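Local atomic coordinates of LbaCas13a H328A (C2c2) (Lachnospiraceae bacterium NK4A179, PDB entry 5WLH), a protein that binds a CRISPR guide RNA and, as a Cas13a (C2c2) nuclease, probably uses it to recognise target RNA and cut RNA at adenines. Residues Arg70-Glu74 against Val92-Asn96; Gln565-Ser571 against Ser978-Tyr984; Arg1129-Leu1133 against Leu1230-Glu1234; Tyr1337-Phe1341 against Val1352-Asp1356. All coordinates share one frame; numbering follows the deposited sequence.

Interaction 1. Residues Arg70-Glu74 against Val92-Asn96; sequences RIFNE and VKKIN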
# COMPACT_ATOMS: atom_id res chain seq x y z
N ARG A 70 -10.11 7.05 35.54
CA ARG A 70 -10.01 5.93 36.46
C ARG A 70 -8.62 5.32 36.37
O ARG A 70 -8.04 5.24 35.28
CB ARG A 70 -11.06 4.84 36.18
CG ARG A 70 -12.50 5.33 36.22
CD ARG A 70 -13.00 5.39 37.66
NE ARG A 70 -14.42 5.70 37.76
CZ ARG A 70 -14.93 6.92 37.60
NH1 ARG A 70 -14.14 7.94 37.31
NH2 ARG A 70 -16.25 7.11 37.72
N ILE A 71 -8.09 4.90 37.52
CA ILE A 71 -6.77 4.28 37.57
C ILE A 71 -6.73 3.02 36.71
O ILE A 71 -5.73 2.74 36.03
CB ILE A 71 -6.38 3.98 39.03
CG1 ILE A 71 -6.30 5.27 39.84
CG2 ILE A 71 -5.07 3.20 39.10
CD1 ILE A 71 -5.37 6.29 39.28
N PHE A 72 -7.82 2.25 36.71
CA PHE A 72 -7.90 0.98 36.00
C PHE A 72 -8.93 1.05 34.87
O PHE A 72 -10.01 1.63 35.04
CB PHE A 72 -8.28 -0.14 36.98
CG PHE A 72 -7.24 -0.39 38.05
CD1 PHE A 72 -6.01 -0.93 37.72
CD2 PHE A 72 -7.51 -0.08 39.37
CE1 PHE A 72 -5.05 -1.17 38.70
CE2 PHE A 72 -6.55 -0.31 40.36
CZ PHE A 72 -5.32 -0.86 40.02
N ASN A 73 -8.60 0.43 33.74
CA ASN A 73 -9.47 0.40 32.56
C ASN A 73 -10.57 -0.65 32.71
O ASN A 73 -10.76 -1.24 33.78
CB ASN A 73 -8.66 0.12 31.30
CG ASN A 73 -7.70 1.23 30.95
OD1 ASN A 73 -7.98 2.40 31.19
ND2 ASN A 73 -6.55 0.86 30.40
N GLU A 74 -11.26 -0.92 31.61
CA GLU A 74 -12.39 -1.85 31.53
C GLU A 74 -13.42 -1.57 32.61
O GLU A 74 -13.57 -0.43 33.05
CB GLU A 74 -11.92 -3.31 31.62
CG GLU A 74 -11.69 -3.98 30.26
CD GLU A 74 -12.98 -4.27 29.51
OE1 GLU A 74 -13.70 -5.22 29.89
OE2 GLU A 74 -13.29 -3.53 28.55
N VAL A 92 -11.63 -4.58 39.96
CA VAL A 92 -11.41 -3.31 39.27
C VAL A 92 -12.68 -2.47 39.28
O VAL A 92 -12.65 -1.27 39.58
CB VAL A 92 -10.90 -3.57 37.84
CG1 VAL A 92 -11.13 -2.35 36.97
CG2 VAL A 92 -9.43 -3.94 37.86
N LYS A 93 -13.82 -3.09 38.97
CA LYS A 93 -15.06 -2.34 38.85
C LYS A 93 -15.47 -1.73 40.19
O LYS A 93 -15.94 -0.59 40.23
CB LYS A 93 -16.17 -3.24 38.30
CG LYS A 93 -16.03 -3.51 36.80
CD LYS A 93 -16.12 -2.22 36.00
CE LYS A 93 -14.74 -1.71 35.57
NZ LYS A 93 -14.73 -0.23 35.33
N LYS A 94 -15.28 -2.46 41.28
CA LYS A 94 -15.61 -1.92 42.59
C LYS A 94 -14.71 -0.75 42.95
O LYS A 94 -15.16 0.24 43.55
CB LYS A 94 -15.53 -3.02 43.65
CG LYS A 94 -16.60 -4.09 43.51
CD LYS A 94 -16.26 -5.33 44.32
CE LYS A 94 -17.50 -6.18 44.58
NZ LYS A 94 -18.38 -5.61 45.64
N ILE A 95 -13.42 -0.83 42.59
CA ILE A 95 -12.51 0.28 42.83
C ILE A 95 -12.94 1.51 42.04
O ILE A 95 -12.80 2.64 42.52
CB ILE A 95 -11.07 -0.14 42.49
CG1 ILE A 95 -10.59 -1.22 43.45
CG2 ILE A 95 -10.12 1.08 42.52
CD1 ILE A 95 -9.16 -1.67 43.20
N ASN A 96 -13.49 1.30 40.84
CA ASN A 96 -13.88 2.40 39.96
C ASN A 96 -15.30 2.90 40.22
O ASN A 96 -15.63 4.01 39.78
CB ASN A 96 -13.76 1.97 38.50
CG ASN A 96 -12.33 1.99 37.99
OD1 ASN A 96 -11.43 2.53 38.65
ND2 ASN A 96 -12.11 1.43 36.81
O HOH W 1 -9.87 4.45 39.69
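Lys-93 reaches from the helix to the loop, its NZ donating to the backbone O of Glu-74 at 2.6 Å. Its chain bends at chi2 and chi3 to bring the ammonium there. About one turn further along the helix, Asn-96 uses both ends of its amide. ND2 gives a hydrogen bond to Phe-72 O (2.8 Å, N-H...O 153°); the acceptor lies close to the amide plane, although ND2 stands above the carbonyl plane of Phe-72. OD1 accepts from a water 2.7 Å away, which in turn accepts from Ile-71 N. Bonds at both ends fix the rotation of the amide. Arg-70 lies over the amide, CB and CD both touching Asn-96 OD1, and its NE donates to Asn-96 O at 2.9 Å, on a lone pair in the carbonyl plane. Next to these polar groups, Phe-72 packs on the helix: CB meets Val-92 CG1 at 3.6 Å, and CE2 meets Ile-95 CD1 at 4.1 Å. Val-92 CG1 also presses on Asn-73 O, which is buried with no polar partner in the model. The Arg-70 bond falls on a carbonyl at the C-terminal end of helix 83-96. The whole is a loop laid across the last turn of that helix, with Ile-181 and Tyr-185 of helix 175-185 covering the apolar side.

Interaction 2. Residues Gln565-Ser571 against Ser978-Tyr984; sequences QYFGGHS and SSEISDY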
# COMPACT_ATOMS: atom_id res chain seq x y z
N GLN A 565 -6.19 -11.00 -31.04
CA GLN A 565 -6.89 -11.63 -29.92
C GLN A 565 -7.08 -10.65 -28.77
O GLN A 565 -8.08 -10.70 -28.05
CB GLN A 565 -6.10 -12.85 -29.42
CG GLN A 565 -6.09 -14.04 -30.36
CD GLN A 565 -5.19 -15.16 -29.87
OE1 GLN A 565 -5.04 -15.37 -28.67
NE2 GLN A 565 -4.59 -15.90 -30.80
N TYR A 566 -6.11 -9.76 -28.57
CA TYR A 566 -6.16 -8.74 -27.52
C TYR A 566 -7.00 -7.54 -27.91
O TYR A 566 -7.27 -6.69 -27.05
CB TYR A 566 -4.74 -8.32 -27.18
CG TYR A 566 -3.99 -9.46 -26.58
CD1 TYR A 566 -4.10 -9.72 -25.22
CD2 TYR A 566 -3.24 -10.32 -27.36
CE1 TYR A 566 -3.46 -10.79 -24.65
CE2 TYR A 566 -2.58 -11.40 -26.79
CZ TYR A 566 -2.71 -11.63 -25.44
OH TYR A 566 -2.07 -12.69 -24.85
N PHE A 567 -7.41 -7.46 -29.17
CA PHE A 567 -8.37 -6.47 -29.63
C PHE A 567 -9.70 -7.14 -29.97
O PHE A 567 -10.40 -6.72 -30.89
CB PHE A 567 -7.81 -5.70 -30.83
CG PHE A 567 -6.61 -4.84 -30.50
CD1 PHE A 567 -6.77 -3.53 -30.08
CD2 PHE A 567 -5.32 -5.33 -30.62
CE1 PHE A 567 -5.68 -2.73 -29.77
CE2 PHE A 567 -4.22 -4.55 -30.31
CZ PHE A 567 -4.40 -3.24 -29.89
N GLY A 568 -10.02 -8.20 -29.24
CA GLY A 568 -11.32 -8.83 -29.28
C GLY A 568 -11.49 -9.91 -30.33
O GLY A 568 -12.59 -10.45 -30.46
N GLY A 569 -10.43 -10.25 -31.05
CA GLY A 569 -10.48 -11.29 -32.07
C GLY A 569 -10.40 -10.71 -33.48
O GLY A 569 -11.06 -9.72 -33.80
N HIS A 570 -9.60 -11.36 -34.33
CA HIS A 570 -9.39 -10.82 -35.67
C HIS A 570 -10.67 -10.78 -36.49
O HIS A 570 -10.76 -9.99 -37.45
CB HIS A 570 -8.29 -11.61 -36.40
CG HIS A 570 -8.70 -12.98 -36.84
ND1 HIS A 570 -8.38 -14.12 -36.13
CD2 HIS A 570 -9.37 -13.40 -37.94
CE1 HIS A 570 -8.85 -15.18 -36.77
NE2 HIS A 570 -9.45 -14.77 -37.88
N SER A 571 -11.68 -11.56 -36.11
CA SER A 571 -12.96 -11.52 -36.81
C SER A 571 -13.64 -10.16 -36.72
O SER A 571 -14.49 -9.85 -37.56
CB SER A 571 -13.90 -12.61 -36.28
OG SER A 571 -14.48 -12.22 -35.04
N SER A 978 -14.62 -12.92 -27.94
CA SER A 978 -15.25 -13.24 -29.21
C SER A 978 -16.11 -14.50 -29.07
O SER A 978 -15.93 -15.32 -28.18
CB SER A 978 -14.18 -13.44 -30.29
OG SER A 978 -14.74 -13.84 -31.52
N SER A 979 -17.09 -14.63 -29.96
CA SER A 979 -17.84 -15.88 -29.99
C SER A 979 -17.25 -16.88 -30.97
O SER A 979 -17.76 -17.99 -31.10
CB SER A 979 -19.31 -15.63 -30.34
OG SER A 979 -19.43 -14.77 -31.45
N GLU A 980 -16.18 -16.50 -31.67
CA GLU A 980 -15.54 -17.33 -32.67
C GLU A 980 -14.33 -18.01 -32.04
O GLU A 980 -13.34 -17.35 -31.68
CB GLU A 980 -15.12 -16.50 -33.88
CG GLU A 980 -16.26 -15.76 -34.57
CD GLU A 980 -17.31 -16.70 -35.12
OE1 GLU A 980 -16.96 -17.86 -35.46
OE2 GLU A 980 -18.49 -16.29 -35.23
N ILE A 981 -14.40 -19.34 -31.90
CA ILE A 981 -13.24 -20.11 -31.44
C ILE A 981 -12.02 -19.80 -32.30
O ILE A 981 -10.90 -19.71 -31.79
CB ILE A 981 -13.56 -21.62 -31.45
CG1 ILE A 981 -14.62 -21.96 -30.41
CG2 ILE A 981 -12.29 -22.43 -31.20
CD1 ILE A 981 -15.28 -23.32 -30.62
N SER A 982 -12.23 -19.61 -33.61
CA SER A 982 -11.14 -19.39 -34.55
C SER A 982 -10.43 -18.06 -34.32
O SER A 982 -9.36 -17.84 -34.90
CB SER A 982 -11.65 -19.44 -35.99
OG SER A 982 -12.72 -18.53 -36.18
N ASP A 983 -11.02 -17.16 -33.53
CA ASP A 983 -10.29 -15.97 -33.14
C ASP A 983 -9.15 -16.29 -32.18
O ASP A 983 -8.20 -15.50 -32.07
CB ASP A 983 -11.23 -14.94 -32.51
CG ASP A 983 -11.93 -14.09 -33.56
OD1 ASP A 983 -11.47 -14.09 -34.72
OD2 ASP A 983 -12.92 -13.41 -33.22
N TYR A 984 -9.22 -17.43 -31.49
CA TYR A 984 -8.25 -17.77 -30.47
C TYR A 984 -7.48 -19.05 -30.76
O TYR A 984 -6.37 -19.22 -30.24
CB TYR A 984 -8.94 -17.90 -29.10
CG TYR A 984 -9.69 -16.64 -28.73
CD1 TYR A 984 -9.00 -15.49 -28.36
CD2 TYR A 984 -11.07 -16.60 -28.78
CE1 TYR A 984 -9.68 -14.32 -28.04
CE2 TYR A 984 -11.76 -15.44 -28.47
CZ TYR A 984 -11.06 -14.31 -28.09
OH TYR A 984 -11.75 -13.17 -27.79
O HOH W 2 -10.37 -11.14 -26.85
O HOH W 3 -7.77 -13.32 -33.46
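Gly-569 fits against the carboxylate of Asp-983 just after a Schellman motif, with Gly-568 as its C-prime residue, ends helix 559-564; facing it, Ser-978 forms an ST turn, its OG accepting from Glu-980 N. Hydrogen bonds to the carboxylate come first. Ser-571 N donates to Asp-983 OD1 (2.9 Å), and Ser-571 OG to the syn lone pair of Asp-983 OD2 (2.7 Å), its chi1 of 78° turning the hydroxyl to the same carboxylate as the amide. From the anti side, Ser-978 OG also donates to OD2, at 2.5 Å, so that this oxygen is gripped twice. Were Asp-983 an alanine, Ser-571 N and both serine hydroxyls would probably lose their acceptor and the two loops drift apart. Steric fit adds to this: at Gly-569 a CB would clash with Asp-983 OD2. Van der Waals contact comes from Gln-565 CG, 3.8 Å from Tyr-984 CD1, while the amide end of Gln-565 bonds through OE1 to Gln-516. Two waters add bridges: one donates to Gln-565 O and bonds Tyr-984 OH, whereas the other accepts from His-570 N, bonds ND1 and donates to Asp-983 O. His-570 offers a ring face rather than a bond to the acid: Asp-983 OD1 sits 3.4 Å above the ring plane, over its centre, as CE1 comes 3.3 Å from Ser-982 O at the ring edge.

Interaction 3. Residues Arg1129-Leu1133 against Leu1230-Glu1234; sequences RERDL and LEIFE. With nucleotides of chain B.
Phe-1233 sets its ring edge over one face of the Arg-1129 guanidinium, CE2 lying 3.5 Å from NH2 with the two planes 81° apart. In this buried contact the short, weakly bonded helix 1230-1233 and the residue after it pack on the long helix 1106-1145. Leu-1133 covers a face of the same ring, its CD1 4.2 Å from the centroid in a CH-pi contact, and CD1 also touches Leu-1230 CD2 (3.8 Å). The extended Arg-1129 chain carries NH2 to Glu-1234 OE2, a salt bridge of 2.8 Å in the guanidinium plane, the carboxylate being nearly coplanar. A water joins Arg-1129 NH1 to that same OE2, while Glu-1234 OE1 bonds His-1239. Glu-1130, on the long helix, holds Arg-1246 and Asn-604, which by sequence probably belong to the two R-X4-H motifs of the HEPN nuclease. Guide RNA is bound at both ends of the contact. Glu-1231 O accepts from N1 of G2 of chain B (2.7 Å) and also from its N2. Arg-1131, side-on to Asp-1132, whose OD2 also bonds Tyr-1276 OH, points its outer nitrogens at a phosphate: NH1 and NH2 both donate to OP1 of A28 of chain B, at 2.9 and 2.8 Å.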
# COMPACT_ATOMS: atom_id res chain seq x y z
N ARG A 1129 11.59 1.23 -5.13
CA ARG A 1129 13.05 1.28 -4.96
C ARG A 1129 13.70 2.15 -6.02
O ARG A 1129 14.62 2.92 -5.71
CB ARG A 1129 13.63 -0.13 -5.01
CG ARG A 1129 15.12 -0.17 -4.59
CD ARG A 1129 15.67 -1.59 -4.64
NE ARG A 1129 16.95 -1.70 -3.95
CZ ARG A 1129 18.13 -1.39 -4.48
NH1 ARG A 1129 18.20 -0.91 -5.72
NH2 ARG A 1129 19.23 -1.53 -3.76
N GLU A 1130 13.23 2.06 -7.27
CA GLU A 1130 13.90 2.81 -8.32
C GLU A 1130 13.75 4.30 -8.09
O GLU A 1130 14.69 5.07 -8.30
CB GLU A 1130 13.37 2.43 -9.70
CG GLU A 1130 14.23 3.06 -10.80
CD GLU A 1130 13.88 2.54 -12.16
OE1 GLU A 1130 12.90 3.06 -12.75
OE2 GLU A 1130 14.58 1.64 -12.64
N ARG A 1131 12.55 4.71 -7.67
CA ARG A 1131 12.35 6.10 -7.29
C ARG A 1131 13.32 6.50 -6.19
O ARG A 1131 13.93 7.58 -6.23
CB ARG A 1131 10.91 6.33 -6.82
CG ARG A 1131 10.65 7.74 -6.29
CD ARG A 1131 9.41 7.78 -5.44
NE ARG A 1131 9.67 7.14 -4.14
CZ ARG A 1131 8.74 6.91 -3.22
NH1 ARG A 1131 7.48 7.29 -3.43
NH2 ARG A 1131 9.07 6.34 -2.06
N ASP A 1132 13.46 5.66 -5.17
CA ASP A 1132 14.26 6.08 -4.03
C ASP A 1132 15.76 5.96 -4.29
O ASP A 1132 16.53 6.71 -3.69
CB ASP A 1132 13.83 5.30 -2.80
CG ASP A 1132 12.46 5.75 -2.32
OD1 ASP A 1132 12.13 6.93 -2.56
OD2 ASP A 1132 11.75 4.94 -1.73
N LEU A 1133 16.17 5.07 -5.19
CA LEU A 1133 17.56 5.06 -5.64
C LEU A 1133 17.89 6.37 -6.33
O LEU A 1133 18.88 7.02 -6.01
CB LEU A 1133 17.80 3.87 -6.59
CG LEU A 1133 19.19 3.79 -7.23
CD1 LEU A 1133 20.26 3.86 -6.14
CD2 LEU A 1133 19.30 2.51 -8.03
N LEU A 1230 26.49 4.68 -2.26
CA LEU A 1230 25.51 3.60 -2.23
C LEU A 1230 25.78 2.57 -1.14
O LEU A 1230 24.90 1.74 -0.88
CB LEU A 1230 25.43 2.88 -3.58
CG LEU A 1230 24.75 3.67 -4.70
CD1 LEU A 1230 24.48 2.76 -5.87
CD2 LEU A 1230 23.48 4.37 -4.20
N GLU A 1231 26.94 2.61 -0.48
CA GLU A 1231 27.14 1.80 0.72
C GLU A 1231 26.12 2.10 1.82
O GLU A 1231 25.87 1.24 2.67
CB GLU A 1231 28.57 2.00 1.24
CG GLU A 1231 28.83 3.36 1.90
CD GLU A 1231 29.17 4.46 0.90
OE1 GLU A 1231 29.34 4.16 -0.31
OE2 GLU A 1231 29.25 5.62 1.34
N ILE A 1232 25.55 3.31 1.82
CA ILE A 1232 24.48 3.70 2.75
C ILE A 1232 23.15 3.12 2.31
O ILE A 1232 22.33 2.71 3.14
CB ILE A 1232 24.42 5.24 2.82
CG1 ILE A 1232 25.75 5.79 3.34
CG2 ILE A 1232 23.26 5.74 3.66
CD1 ILE A 1232 26.02 5.40 4.77
N PHE A 1233 22.92 3.10 1.00
CA PHE A 1233 21.67 2.64 0.42
C PHE A 1233 21.53 1.12 0.42
O PHE A 1233 20.41 0.59 0.56
CB PHE A 1233 21.60 3.19 -1.00
CG PHE A 1233 20.27 3.06 -1.65
CD1 PHE A 1233 19.31 4.04 -1.49
CD2 PHE A 1233 20.00 1.98 -2.47
CE1 PHE A 1233 18.07 3.92 -2.12
CE2 PHE A 1233 18.76 1.86 -3.11
CZ PHE A 1233 17.81 2.83 -2.92
N GLU A 1234 22.63 0.40 0.28
CA GLU A 1234 22.56 -1.03 0.01
C GLU A 1234 23.89 -1.66 0.42
O GLU A 1234 24.82 -0.97 0.83
CB GLU A 1234 22.28 -1.28 -1.48
CG GLU A 1234 23.47 -0.89 -2.37
CD GLU A 1234 23.18 -0.98 -3.86
OE1 GLU A 1234 24.14 -0.93 -4.66
OE2 GLU A 1234 21.99 -1.11 -4.23
P G B 2 31.46 -8.68 4.99
OP1 G B 2 31.70 -10.01 5.62
OP2 G B 2 31.58 -8.53 3.52
O5' G B 2 30.01 -8.16 5.43
C5' G B 2 29.70 -7.95 6.81
C4' G B 2 28.39 -7.23 7.02
O4' G B 2 28.46 -5.88 6.48
C3' G B 2 27.16 -7.87 6.38
O3' G B 2 26.04 -7.59 7.20
C2' G B 2 27.01 -7.08 5.09
O2' G B 2 25.72 -7.11 4.51
C1' G B 2 27.39 -5.68 5.56
N9 G B 2 27.85 -4.81 4.49
C8 G B 2 28.92 -5.08 3.67
N7 G B 2 29.11 -4.15 2.79
C5 G B 2 28.10 -3.23 3.03
C6 G B 2 27.83 -2.00 2.36
O6 G B 2 28.44 -1.52 1.41
N1 G B 2 26.75 -1.33 2.90
C2 G B 2 25.99 -1.79 3.95
N2 G B 2 24.98 -0.97 4.32
N3 G B 2 26.23 -2.95 4.59
C4 G B 2 27.31 -3.61 4.08
P A B 28 5.44 6.76 -0.21
OP1 A B 28 6.82 7.07 -0.65
OP2 A B 28 4.27 7.42 -0.84
O5' A B 28 5.25 5.21 -0.42
C5' A B 28 4.09 4.57 0.05
C4' A B 28 4.44 3.45 0.98
O4' A B 28 4.85 3.95 2.28
C3' A B 28 3.30 2.51 1.31
O3' A B 28 3.02 1.60 0.28
C2' A B 28 3.82 1.84 2.57
O2' A B 28 4.85 0.93 2.21
C1' A B 28 4.46 3.04 3.28
N9 A B 28 3.49 3.70 4.16
C8 A B 28 2.77 4.85 3.96
N7 A B 28 1.96 5.13 4.97
C5 A B 28 2.17 4.09 5.87
C6 A B 28 1.63 3.82 7.14
N6 A B 28 0.73 4.60 7.77
N1 A B 28 2.05 2.70 7.77
C2 A B 28 2.96 1.93 7.16
N3 A B 28 3.55 2.09 5.98
C4 A B 28 3.10 3.21 5.38
O HOH W 4 20.80 -0.67 -6.55

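Interaction 4. Residues Tyr1337-Phe1341 against Val1352-Asp1356; sequences YSEQF and VDARD. With nucleotides of chain B.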
# COMPACT_ATOMS: atom_id res chain seq x y z
N TYR A 1337 -5.22 -21.18 7.37
CA TYR A 1337 -6.63 -21.47 7.61
C TYR A 1337 -7.49 -20.44 6.89
O TYR A 1337 -7.06 -19.34 6.55
CB TYR A 1337 -6.97 -21.52 9.11
CG TYR A 1337 -6.70 -20.25 9.89
CD1 TYR A 1337 -5.42 -19.99 10.38
CD2 TYR A 1337 -7.71 -19.35 10.17
CE1 TYR A 1337 -5.16 -18.85 11.10
CE2 TYR A 1337 -7.45 -18.19 10.90
CZ TYR A 1337 -6.17 -17.95 11.36
OH TYR A 1337 -5.88 -16.82 12.08
N SER A 1338 -8.73 -20.85 6.63
CA SER A 1338 -9.69 -19.99 5.95
C SER A 1338 -10.30 -19.01 6.94
O SER A 1338 -10.56 -19.36 8.09
CB SER A 1338 -10.79 -20.82 5.30
OG SER A 1338 -11.75 -19.97 4.67
N GLU A 1339 -10.49 -17.78 6.49
CA GLU A 1339 -11.42 -16.90 7.18
C GLU A 1339 -12.79 -17.55 7.21
O GLU A 1339 -13.17 -18.30 6.31
CB GLU A 1339 -11.51 -15.56 6.46
CG GLU A 1339 -10.36 -14.62 6.71
CD GLU A 1339 -10.31 -14.12 8.15
OE1 GLU A 1339 -9.62 -14.75 8.97
OE2 GLU A 1339 -10.94 -13.10 8.45
N GLN A 1340 -13.55 -17.25 8.26
CA GLN A 1340 -14.92 -17.70 8.35
C GLN A 1340 -15.85 -16.61 7.84
O GLN A 1340 -15.61 -15.43 8.06
CB GLN A 1340 -15.27 -18.08 9.78
CG GLN A 1340 -14.34 -19.12 10.34
CD GLN A 1340 -15.04 -20.40 10.68
OE1 GLN A 1340 -15.68 -20.51 11.72
NE2 GLN A 1340 -14.94 -21.38 9.78
N PHE A 1341 -16.91 -17.02 7.14
CA PHE A 1341 -18.00 -16.13 6.79
C PHE A 1341 -19.06 -16.20 7.88
O PHE A 1341 -19.31 -17.27 8.44
CB PHE A 1341 -18.60 -16.50 5.44
CG PHE A 1341 -17.81 -16.01 4.26
CD1 PHE A 1341 -16.85 -15.02 4.40
CD2 PHE A 1341 -18.05 -16.53 2.99
CE1 PHE A 1341 -16.14 -14.56 3.30
CE2 PHE A 1341 -17.35 -16.08 1.89
CZ PHE A 1341 -16.39 -15.09 2.05
N VAL A 1352 -19.13 -20.38 8.40
CA VAL A 1352 -18.74 -21.28 7.33
C VAL A 1352 -17.38 -20.83 6.80
O VAL A 1352 -17.15 -19.63 6.63
CB VAL A 1352 -19.78 -21.31 6.18
CG1 VAL A 1352 -19.37 -22.32 5.12
CG2 VAL A 1352 -21.18 -21.66 6.71
N ASP A 1353 -16.49 -21.79 6.54
CA ASP A 1353 -15.22 -21.49 5.89
C ASP A 1353 -15.44 -20.78 4.57
O ASP A 1353 -16.10 -21.33 3.67
CB ASP A 1353 -14.42 -22.76 5.64
CG ASP A 1353 -13.86 -23.35 6.91
OD1 ASP A 1353 -13.88 -22.66 7.95
OD2 ASP A 1353 -13.38 -24.50 6.84
N ALA A 1354 -14.85 -19.59 4.42
CA ALA A 1354 -14.85 -18.90 3.13
C ALA A 1354 -14.22 -19.76 2.04
O ALA A 1354 -14.68 -19.77 0.89
CB ALA A 1354 -14.10 -17.57 3.24
N ARG A 1355 -13.15 -20.48 2.38
CA ARG A 1355 -12.35 -21.23 1.42
C ARG A 1355 -12.15 -22.64 1.93
O ARG A 1355 -11.73 -22.84 3.07
CB ARG A 1355 -10.98 -20.56 1.22
CG ARG A 1355 -11.09 -19.12 0.74
CD ARG A 1355 -11.80 -19.09 -0.59
NE ARG A 1355 -11.75 -17.77 -1.21
CZ ARG A 1355 -12.80 -16.95 -1.31
NH1 ARG A 1355 -13.98 -17.31 -0.81
NH2 ARG A 1355 -12.66 -15.78 -1.90
N ASP A 1356 -12.39 -23.62 1.06
CA ASP A 1356 -12.31 -25.01 1.47
C ASP A 1356 -10.86 -25.50 1.38
O ASP A 1356 -9.96 -24.78 0.92
CB ASP A 1356 -13.25 -25.88 0.63
CG ASP A 1356 -13.07 -25.67 -0.87
OD1 ASP A 1356 -11.93 -25.46 -1.33
OD2 ASP A 1356 -14.09 -25.74 -1.60
P C B 41 -20.18 -9.88 -0.14
OP1 C B 41 -20.76 -10.33 -1.43
OP2 C B 41 -20.00 -8.44 0.13
O5' C B 41 -20.99 -10.45 1.11
C5' C B 41 -21.63 -11.73 1.07
C4' C B 41 -21.61 -12.42 2.42
O4' C B 41 -20.29 -12.97 2.67
C3' C B 41 -21.89 -11.57 3.65
O3' C B 41 -23.27 -11.34 3.87
C2' C B 41 -21.25 -12.39 4.76
O2' C B 41 -22.09 -13.47 5.11
C1' C B 41 -20.02 -12.96 4.05
N1 C B 41 -18.81 -12.15 4.30
C2 C B 41 -18.19 -12.25 5.55
O2 C B 41 -18.71 -13.01 6.38
N3 C B 41 -17.07 -11.54 5.81
C4 C B 41 -16.56 -10.75 4.85
N4 C B 41 -15.44 -10.05 5.13
C5 C B 41 -17.17 -10.63 3.57
C6 C B 41 -18.28 -11.35 3.33
P C B 40 -17.58 -15.76 -1.88
OP1 C B 40 -16.75 -16.87 -1.33
OP2 C B 40 -19.07 -15.77 -1.70
O5' C B 40 -17.04 -14.41 -1.26
C5' C B 40 -17.77 -13.23 -1.48
C4' C B 40 -17.06 -12.04 -0.93
O4' C B 40 -15.84 -11.82 -1.69
C3' C B 40 -17.82 -10.74 -1.06
O3' C B 40 -18.74 -10.59 0.02
C2' C B 40 -16.71 -9.69 -1.07
O2' C B 40 -16.31 -9.39 0.26
C1' C B 40 -15.56 -10.44 -1.76
N1 C B 40 -15.36 -10.08 -3.19
C2 C B 40 -14.79 -8.83 -3.49
O2 C B 40 -14.52 -8.07 -2.54
N3 C B 40 -14.57 -8.49 -4.78
C4 C B 40 -14.88 -9.34 -5.76
N4 C B 40 -14.65 -8.97 -7.03
C5 C B 40 -15.45 -10.62 -5.49
C6 C B 40 -15.66 -10.94 -4.20
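Phe-1341 CB starts 3.6 Å from Val-1352 O on the neighbouring strand and equally near O2 of C41 of chain B. Further out, C1' of C41 lies over one face, toward the rim, near CG, and CD1 comes 3.3 Å from its base atom C2. The opposite face of the ring receives Ala-1354 CB, 3.6 Å from the centroid and 14° off the ring normal, a CH-pi contact. At the far end CZ meets Ala-1354 CB and O5' of C40 of chain B, while CE2 approaches OP1 of C40 near the ring plane. With CG beside the backbone N (chi1 -80°), the ring stands between protein and RNA. It rises from the beta hairpin of strands 1336-1344 and 1349-1353, the edge pair of a four-stranded antiparallel sheet: Phe-1341 and Val-1352 form a hydrogen-bonded pair, Phe-1341 N donating to Val-1352 O at 2.7 Å. Without the ring, as with an alanine here, a gap is likely to open between Ala-1354 and the ribose of C41. Beyond the regular pairs, the strand end is held by Ala-1354 N to Glu-1339 O (2.8 Å) and by Arg-1355 N to Ser-1338 OG (2.7 Å); Ser-1338 OG in turn donates to Glu-1339 O, so two donors grip that oxygen. Arg-1355 NH1 donates both to Ala-1354 O and to OP1 of C40 (2.9 Å).

How the interactions relate
The four contacts do not touch one another. Interactions 3 and 4 both bind the guide RNA directly but at different nucleotides, and lie on opposite sides of the chain's centre, their own centres 41 Å apart. Interactions 1 and 2 stay off the RNA, with nearest atoms about 12 Å and 8 Å from it; they are the most widely separated pair, 71 Å between centres and likewise on opposite sides. Interaction 4 is 38 Å, centre to centre, from each of them. Through its long helix, interaction 3 is the contact most plainly linked to the probable HEPN nuclease site. Interactions 1 and 4 join elements near in sequence, whereas 565-571 and 978-984 bring together loops about 400 residues apart.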